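Long-range contacts in quercetin 2,3-dioxygenase (Escherichia coli, PDB 1TQ5), which cleaves quercetin with dioxygen in vitro as a metal-dependent dioxygenase of the pirin family, releasing carbon monoxide, its physiological role being unknown: residues I48-T56 / H101-T109; R129-A137 / A149-H157. All coordinates share one frame; numbering follows the deposited sequence.

Interaction 1 and interaction 2 follow one another along the chain, the first closing before the second opens, and their centres lie about 24 Å apart; the nearest atoms are about 6 Å from each other, without touching. Residues 48-56 and 101-109 pair two neighbouring strands, 53-59 and 99-104, of a four-stranded antiparallel sheet in the N-terminal cupin domain, at the metal site. Residues 129-137 supply an outermost strand of the seven-stranded antiparallel sheet, whereas strand 154-155 of residues 149-157 edges the mixed seven-stranded sheet. Interaction 1 thus lies within one cupin domain, while interaction 2 joins edges of the two large sheets in this bicupin.

Interaction 1: I48-T56 / H101-T109; sequences IEAGQGFGT and HSEYNPSST. With CD (cadmium ion), chain B.
Asn105 reaches across to the turn at Glu49-Gln52 with its CB and its amide nitrogen. Its CB lies 3.5 Å from Gln52 O and passes CG2 of Ile48, the two side chains running in opposite directions. With CG anti to the backbone N (chi1 -179°), the amide is carried over Ala50, whose CA is 3.9 Å from CG. At the tip, ND2 comes within 3.3 Å of that same Ala50 CA and gives a weak hydrogen bond to Ile48 O, its stronger partner being Glu110 O. The other tip atom, OD1, turns back to its own chain and accepts from Ser107 N, which approaches from above the carbonyl plane, closing an Asx turn. Were this residue an alanine, Ile48 O and Glu110 O would probably lose the ND2 donor, and the turn at 105-107 would be freer to shift.

The backbone continues the join. Asn105 N gives a straight bond (168°) to Gln52 O at 2.7 Å. Beyond it, Gly53 faces Tyr104 with CA atoms 3.7 Å apart, so close that a side chain on the glycine would collide with Tyr104 CA and Glu103 O. Phe54 and Glu103 then form an antiparallel hydrogen-bonded pair: Phe54 N donates to Glu103 O at 2.7 Å, and Glu103 N returns a bond to Phe54 O. On the face bearing these two side chains, the Phe54 ring meets Trp17 edge-to-face. Farther along strand 101-104, His101 NE2 binds cadmium 2.6 Å away, in the plane of its ring, together with His59 and two waters. Two adjacent antiparallel strands bringing histidines to one metal are characteristic of the cupin metal site; Glu103, not among the cadmium ligands here, is probably a ligand of the natural divalent metal.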
# COMPACT_ATOMS: atom_id res chain seq x y z
N ILE A 48 15.21 -0.78 -3.98
CA ILE A 48 16.05 -1.86 -4.46
C ILE A 48 17.09 -1.44 -5.49
O ILE A 48 16.78 -0.73 -6.45
CB ILE A 48 15.18 -2.98 -5.07
CG1 ILE A 48 14.22 -3.51 -3.99
CG2 ILE A 48 16.05 -4.11 -5.63
CD1 ILE A 48 13.25 -4.56 -4.50
N GLU A 49 18.31 -1.91 -5.29
CA GLU A 49 19.46 -1.64 -6.16
C GLU A 49 19.27 -2.23 -7.56
O GLU A 49 18.62 -3.25 -7.73
CB GLU A 49 20.70 -2.25 -5.50
CG GLU A 49 22.02 -2.00 -6.19
CD GLU A 49 23.09 -2.92 -5.64
OE1 GLU A 49 22.89 -3.43 -4.52
OE2 GLU A 49 24.12 -3.14 -6.31
N ALA A 50 19.85 -1.58 -8.56
CA ALA A 50 19.73 -2.07 -9.93
C ALA A 50 20.14 -3.54 -10.04
O ALA A 50 21.16 -3.95 -9.47
CB ALA A 50 20.60 -1.22 -10.86
N GLY A 51 19.33 -4.32 -10.75
CA GLY A 51 19.63 -5.73 -10.95
C GLY A 51 19.37 -6.66 -9.78
O GLY A 51 19.55 -7.87 -9.91
N GLN A 52 18.97 -6.11 -8.64
CA GLN A 52 18.69 -6.93 -7.46
C GLN A 52 17.20 -7.15 -7.25
O GLN A 52 16.37 -6.56 -7.94
CB GLN A 52 19.28 -6.27 -6.21
CG GLN A 52 20.74 -6.62 -5.97
CD GLN A 52 20.92 -8.02 -5.41
OE1 GLN A 52 22.05 -8.51 -5.29
NE2 GLN A 52 19.81 -8.67 -5.05
N GLY A 53 16.87 -8.01 -6.28
CA GLY A 53 15.48 -8.29 -5.99
C GLY A 53 15.30 -9.48 -5.06
O GLY A 53 16.28 -10.05 -4.58
N PHE A 54 14.05 -9.84 -4.82
CA PHE A 54 13.72 -10.96 -3.94
C PHE A 54 13.66 -12.27 -4.72
O PHE A 54 12.86 -12.41 -5.65
CB PHE A 54 12.36 -10.71 -3.29
CG PHE A 54 12.30 -9.45 -2.46
CD1 PHE A 54 12.67 -9.47 -1.12
CD2 PHE A 54 11.90 -8.25 -3.03
CE1 PHE A 54 12.64 -8.30 -0.36
CE2 PHE A 54 11.86 -7.08 -2.28
CZ PHE A 54 12.24 -7.10 -0.94
N GLY A 55 14.49 -13.23 -4.33
CA GLY A 55 14.50 -14.53 -4.99
C GLY A 55 13.15 -15.19 -4.77
O GLY A 55 12.30 -14.64 -4.08
N THR A 56 12.95 -16.38 -5.32
CA THR A 56 11.67 -17.07 -5.17
C THR A 56 11.37 -17.50 -3.74
O THR A 56 12.23 -18.05 -3.05
CB THR A 56 11.59 -18.32 -6.07
OG1 THR A 56 12.04 -18.00 -7.39
CG2 THR A 56 10.16 -18.82 -6.14
N HIS A 101 6.83 -16.59 -5.66
CA HIS A 101 7.10 -15.52 -6.61
C HIS A 101 8.40 -14.81 -6.29
O HIS A 101 9.00 -15.01 -5.24
CB HIS A 101 5.96 -14.49 -6.63
CG HIS A 101 5.96 -13.55 -5.46
ND1 HIS A 101 5.62 -12.22 -5.58
CD2 HIS A 101 6.27 -13.74 -4.15
CE1 HIS A 101 5.72 -11.63 -4.40
NE2 HIS A 101 6.10 -12.54 -3.52
N SER A 102 8.84 -13.99 -7.24
CA SER A 102 10.06 -13.21 -7.07
C SER A 102 9.80 -11.87 -7.73
O SER A 102 8.96 -11.75 -8.62
CB SER A 102 11.24 -13.90 -7.75
OG SER A 102 11.11 -13.85 -9.16
N GLU A 103 10.53 -10.85 -7.28
CA GLU A 103 10.43 -9.50 -7.81
C GLU A 103 11.82 -8.91 -7.84
O GLU A 103 12.51 -8.90 -6.83
CB GLU A 103 9.55 -8.62 -6.91
CG GLU A 103 8.12 -8.47 -7.36
CD GLU A 103 7.18 -9.39 -6.62
OE1 GLU A 103 7.30 -9.47 -5.38
OE2 GLU A 103 6.32 -10.02 -7.28
N TYR A 104 12.24 -8.39 -8.99
CA TYR A 104 13.56 -7.80 -9.08
C TYR A 104 13.56 -6.54 -9.92
O TYR A 104 12.59 -6.23 -10.62
CB TYR A 104 14.56 -8.83 -9.65
CG TYR A 104 14.40 -9.10 -11.12
CD1 TYR A 104 15.02 -8.28 -12.06
CD2 TYR A 104 13.62 -10.16 -11.58
CE1 TYR A 104 14.86 -8.51 -13.43
CE2 TYR A 104 13.46 -10.40 -12.94
CZ TYR A 104 14.08 -9.56 -13.86
OH TYR A 104 13.90 -9.77 -15.21
N ASN A 105 14.65 -5.80 -9.82
CA ASN A 105 14.83 -4.57 -10.57
C ASN A 105 15.55 -4.95 -11.85
O ASN A 105 16.72 -5.30 -11.83
CB ASN A 105 15.69 -3.60 -9.76
CG ASN A 105 15.90 -2.28 -10.46
OD1 ASN A 105 15.49 -2.10 -11.61
ND2 ASN A 105 16.55 -1.35 -9.78
N PRO A 106 14.85 -4.90 -13.00
CA PRO A 106 15.44 -5.25 -14.29
C PRO A 106 16.47 -4.24 -14.81
O PRO A 106 17.30 -4.56 -15.66
CB PRO A 106 14.23 -5.37 -15.21
CG PRO A 106 13.30 -4.34 -14.65
CD PRO A 106 13.41 -4.59 -13.15
N SER A 107 16.39 -3.01 -14.32
CA SER A 107 17.33 -1.99 -14.75
C SER A 107 18.74 -2.37 -14.33
O SER A 107 18.96 -2.85 -13.22
CB SER A 107 16.95 -0.64 -14.13
OG SER A 107 17.94 0.33 -14.40
N SER A 108 19.70 -2.17 -15.23
CA SER A 108 21.08 -2.50 -14.92
C SER A 108 21.80 -1.26 -14.41
O SER A 108 22.98 -1.32 -14.08
CB SER A 108 21.80 -3.03 -16.17
OG SER A 108 21.94 -2.01 -17.15
N THR A 109 21.08 -0.15 -14.31
CA THR A 109 21.69 1.09 -13.86
C THR A 109 20.79 2.04 -13.06
O THR A 109 21.25 3.07 -12.58
CB THR A 109 22.24 1.87 -15.07
OG1 THR A 109 22.91 3.06 -14.61
CG2 THR A 109 21.11 2.25 -16.02
CD CD B . 6.92 -11.94 -1.15
O HOH W 1 7.75 -11.62 1.37
O HOH W 2 6.09 -9.56 -0.87

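Interaction 2: R129-A137 / A149-H157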
# COMPACT_ATOMS: atom_id res chain seq x y z
N ARG A 129 -4.26 -15.96 -7.99
CA ARG A 129 -4.54 -15.09 -9.13
C ARG A 129 -3.57 -13.92 -9.18
O ARG A 129 -3.06 -13.48 -8.15
CB ARG A 129 -5.97 -14.56 -9.06
CG ARG A 129 -6.24 -13.75 -7.81
CD ARG A 129 -6.59 -12.31 -8.14
NE ARG A 129 -6.62 -11.51 -6.92
CZ ARG A 129 -7.07 -10.26 -6.85
NH1 ARG A 129 -7.53 -9.65 -7.94
NH2 ARG A 129 -7.05 -9.62 -5.69
N TYR A 130 -3.31 -13.43 -10.39
CA TYR A 130 -2.41 -12.31 -10.57
C TYR A 130 -2.99 -11.31 -11.56
O TYR A 130 -3.29 -11.66 -12.70
CB TYR A 130 -1.05 -12.76 -11.09
CG TYR A 130 -0.14 -11.60 -11.39
CD1 TYR A 130 0.40 -10.83 -10.36
CD2 TYR A 130 0.12 -11.21 -12.71
CE1 TYR A 130 1.17 -9.70 -10.63
CE2 TYR A 130 0.90 -10.09 -12.99
CZ TYR A 130 1.41 -9.34 -11.94
OH TYR A 130 2.16 -8.21 -12.20
N GLU A 131 -3.13 -10.07 -11.11
CA GLU A 131 -3.66 -9.03 -11.97
C GLU A 131 -2.80 -7.77 -11.92
O GLU A 131 -2.14 -7.48 -10.93
CB GLU A 131 -5.10 -8.69 -11.57
CG GLU A 131 -6.08 -9.81 -11.84
CD GLU A 131 -7.52 -9.38 -11.67
OE1 GLU A 131 -7.97 -8.51 -12.44
OE2 GLU A 131 -8.19 -9.90 -10.75
N GLN A 132 -2.82 -7.05 -13.03
CA GLN A 132 -2.05 -5.82 -13.14
C GLN A 132 -2.92 -4.87 -13.94
O GLN A 132 -3.64 -5.31 -14.84
CB GLN A 132 -0.74 -6.10 -13.88
CG GLN A 132 0.33 -5.02 -13.75
CD GLN A 132 0.08 -3.81 -14.64
OE1 GLN A 132 -0.13 -3.95 -15.85
NE2 GLN A 132 0.12 -2.63 -14.04
N ARG A 133 -2.87 -3.59 -13.61
CA ARG A 133 -3.67 -2.61 -14.34
C ARG A 133 -3.00 -1.26 -14.48
O ARG A 133 -2.28 -0.80 -13.58
CB ARG A 133 -5.03 -2.41 -13.65
CG ARG A 133 -5.93 -1.37 -14.32
CD ARG A 133 -7.39 -1.66 -14.07
NE ARG A 133 -8.28 -0.86 -14.91
CZ ARG A 133 -9.58 -1.11 -15.07
NH1 ARG A 133 -10.14 -2.14 -14.45
NH2 ARG A 133 -10.33 -0.33 -15.84
N ARG A 134 -3.23 -0.63 -15.62
CA ARG A 134 -2.68 0.69 -15.89
C ARG A 134 -3.84 1.67 -15.89
O ARG A 134 -4.65 1.69 -16.83
CB ARG A 134 -1.98 0.73 -17.24
CG ARG A 134 -1.56 2.13 -17.62
CD ARG A 134 -0.61 2.13 -18.79
NE ARG A 134 -0.20 3.49 -19.12
CZ ARG A 134 0.94 3.78 -19.73
NH1 ARG A 134 1.79 2.81 -20.06
NH2 ARG A 134 1.24 5.05 -20.01
N PHE A 135 -3.91 2.47 -14.84
CA PHE A 135 -4.95 3.48 -14.68
C PHE A 135 -4.54 4.74 -15.42
O PHE A 135 -3.34 5.00 -15.60
CB PHE A 135 -5.15 3.80 -13.19
CG PHE A 135 -5.57 2.62 -12.36
CD1 PHE A 135 -6.91 2.25 -12.28
CD2 PHE A 135 -4.63 1.88 -11.66
CE1 PHE A 135 -7.30 1.16 -11.52
CE2 PHE A 135 -5.02 0.78 -10.89
CZ PHE A 135 -6.36 0.42 -10.82
N ASP A 136 -5.52 5.53 -15.84
CA ASP A 136 -5.21 6.77 -16.54
C ASP A 136 -5.06 7.88 -15.51
O ASP A 136 -6.02 8.23 -14.81
CB ASP A 136 -6.33 7.11 -17.52
CG ASP A 136 -5.90 8.13 -18.55
OD1 ASP A 136 -5.11 7.78 -19.45
OD2 ASP A 136 -6.33 9.30 -18.44
N ALA A 137 -3.86 8.44 -15.41
CA ALA A 137 -3.58 9.52 -14.46
C ALA A 137 -4.62 10.63 -14.55
O ALA A 137 -5.14 10.93 -15.62
CB ALA A 137 -2.18 10.08 -14.71
N ALA A 149 -14.50 -4.95 -7.62
CA ALA A 149 -13.75 -4.42 -8.75
C ALA A 149 -14.57 -3.42 -9.56
O ALA A 149 -14.47 -3.36 -10.78
CB ALA A 149 -13.29 -5.57 -9.65
N ARG A 150 -15.37 -2.62 -8.86
CA ARG A 150 -16.21 -1.63 -9.52
C ARG A 150 -15.40 -0.44 -10.01
O ARG A 150 -14.26 -0.23 -9.59
CB ARG A 150 -17.29 -1.12 -8.56
CG ARG A 150 -16.75 -0.24 -7.43
CD ARG A 150 -17.80 0.00 -6.36
NE ARG A 150 -17.29 0.77 -5.22
CZ ARG A 150 -17.04 2.08 -5.24
NH1 ARG A 150 -17.26 2.77 -6.35
NH2 ARG A 150 -16.57 2.69 -4.17
N ASP A 151 -16.01 0.34 -10.90
CA ASP A 151 -15.41 1.54 -11.46
C ASP A 151 -13.97 1.42 -11.94
O ASP A 151 -13.16 2.31 -11.72
CB ASP A 151 -15.50 2.68 -10.45
CG ASP A 151 -16.93 3.05 -10.12
OD1 ASP A 151 -17.64 3.57 -11.01
OD2 ASP A 151 -17.36 2.81 -8.97
N GLY A 152 -13.66 0.31 -12.60
CA GLY A 152 -12.31 0.13 -13.13
C GLY A 152 -11.22 -0.19 -12.13
O GLY A 152 -10.03 -0.10 -12.46
N SER A 153 -11.59 -0.56 -10.91
CA SER A 153 -10.61 -0.89 -9.89
C SER A 153 -10.26 -2.38 -9.98
O SER A 153 -10.94 -3.15 -10.66
CB SER A 153 -11.18 -0.59 -8.50
OG SER A 153 -12.29 -1.42 -8.21
N LEU A 154 -9.19 -2.78 -9.30
CA LEU A 154 -8.76 -4.17 -9.29
C LEU A 154 -9.47 -4.86 -8.13
O LEU A 154 -9.69 -4.25 -7.07
CB LEU A 154 -7.25 -4.27 -9.09
CG LEU A 154 -6.33 -3.92 -10.27
CD1 LEU A 154 -4.88 -3.87 -9.80
CD2 LEU A 154 -6.50 -4.95 -11.38
N LYS A 155 -9.84 -6.12 -8.31
CA LYS A 155 -10.52 -6.85 -7.24
C LYS A 155 -9.59 -7.23 -6.11
O LYS A 155 -8.43 -7.57 -6.32
CB LYS A 155 -11.20 -8.11 -7.78
CG LYS A 155 -11.86 -8.94 -6.68
CD LYS A 155 -12.86 -9.94 -7.23
CE LYS A 155 -14.12 -9.24 -7.74
NZ LYS A 155 -15.12 -10.21 -8.27
N VAL A 156 -10.12 -7.16 -4.89
CA VAL A 156 -9.36 -7.54 -3.71
C VAL A 156 -10.32 -8.42 -2.91
O VAL A 156 -11.49 -8.09 -2.77
CB VAL A 156 -8.92 -6.28 -2.88
CG1 VAL A 156 -10.13 -5.56 -2.32
CG2 VAL A 156 -7.97 -6.70 -1.77
N HIS A 157 -9.81 -9.54 -2.42
CA HIS A 157 -10.63 -10.48 -1.65
C HIS A 157 -10.73 -10.07 -0.19
O HIS A 157 -10.34 -10.82 0.71
CB HIS A 157 -10.04 -11.89 -1.76
CG HIS A 157 -10.06 -12.44 -3.15
ND1 HIS A 157 -11.23 -12.75 -3.82
CD2 HIS A 157 -9.05 -12.72 -4.01
CE1 HIS A 157 -10.94 -13.20 -5.02
NE2 HIS A 157 -9.62 -13.19 -5.17
O HOH W 3 -9.79 -7.47 -10.92
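Lys155 O is gripped by both terminal nitrogens of Arg129, NH2 at 2.6 Å and NH1 at 2.8 Å. The guanidinium meets this oxygen end-on and nearly in its own plane, yet both nitrogens lie above the same face of the carbonyl plane. A bend at chi2 (117°) turns the arginine tip toward strand 154-155. Other partners fix the group as well: NH1 forms a salt bridge with Glu131 OE2 at 2.9 Å, NH2 another with Glu63, and NE bonds to Ser94. NE2 of His157 sits over one face of the guanidinium, the ring plane turned 70° from it. Glu131 adds a water-mediated link, its OE1 accepting from a water that in turn accepts from Lys155 N.

These groups bridge the two large sheets of a bicupin, joining outermost strand 129-133 of one to outermost strand 154-155 of the other, with side chains and a water making the connection.

Farther along, Leu154 sets its CD2 branch against Arg133 and Glu131, 3.7 Å from Arg133 CB and 4.0 Å from Glu131 CB. The Arg133 guanidinium lies against Gly152, though too tightly in the model for its exact place to be relied on. CG of Arg133 stands 3.9 Å above the Phe135 ring plane, over its centre, while that ring directs CE1 edge-on at Gly152 O, 3.2 Å away.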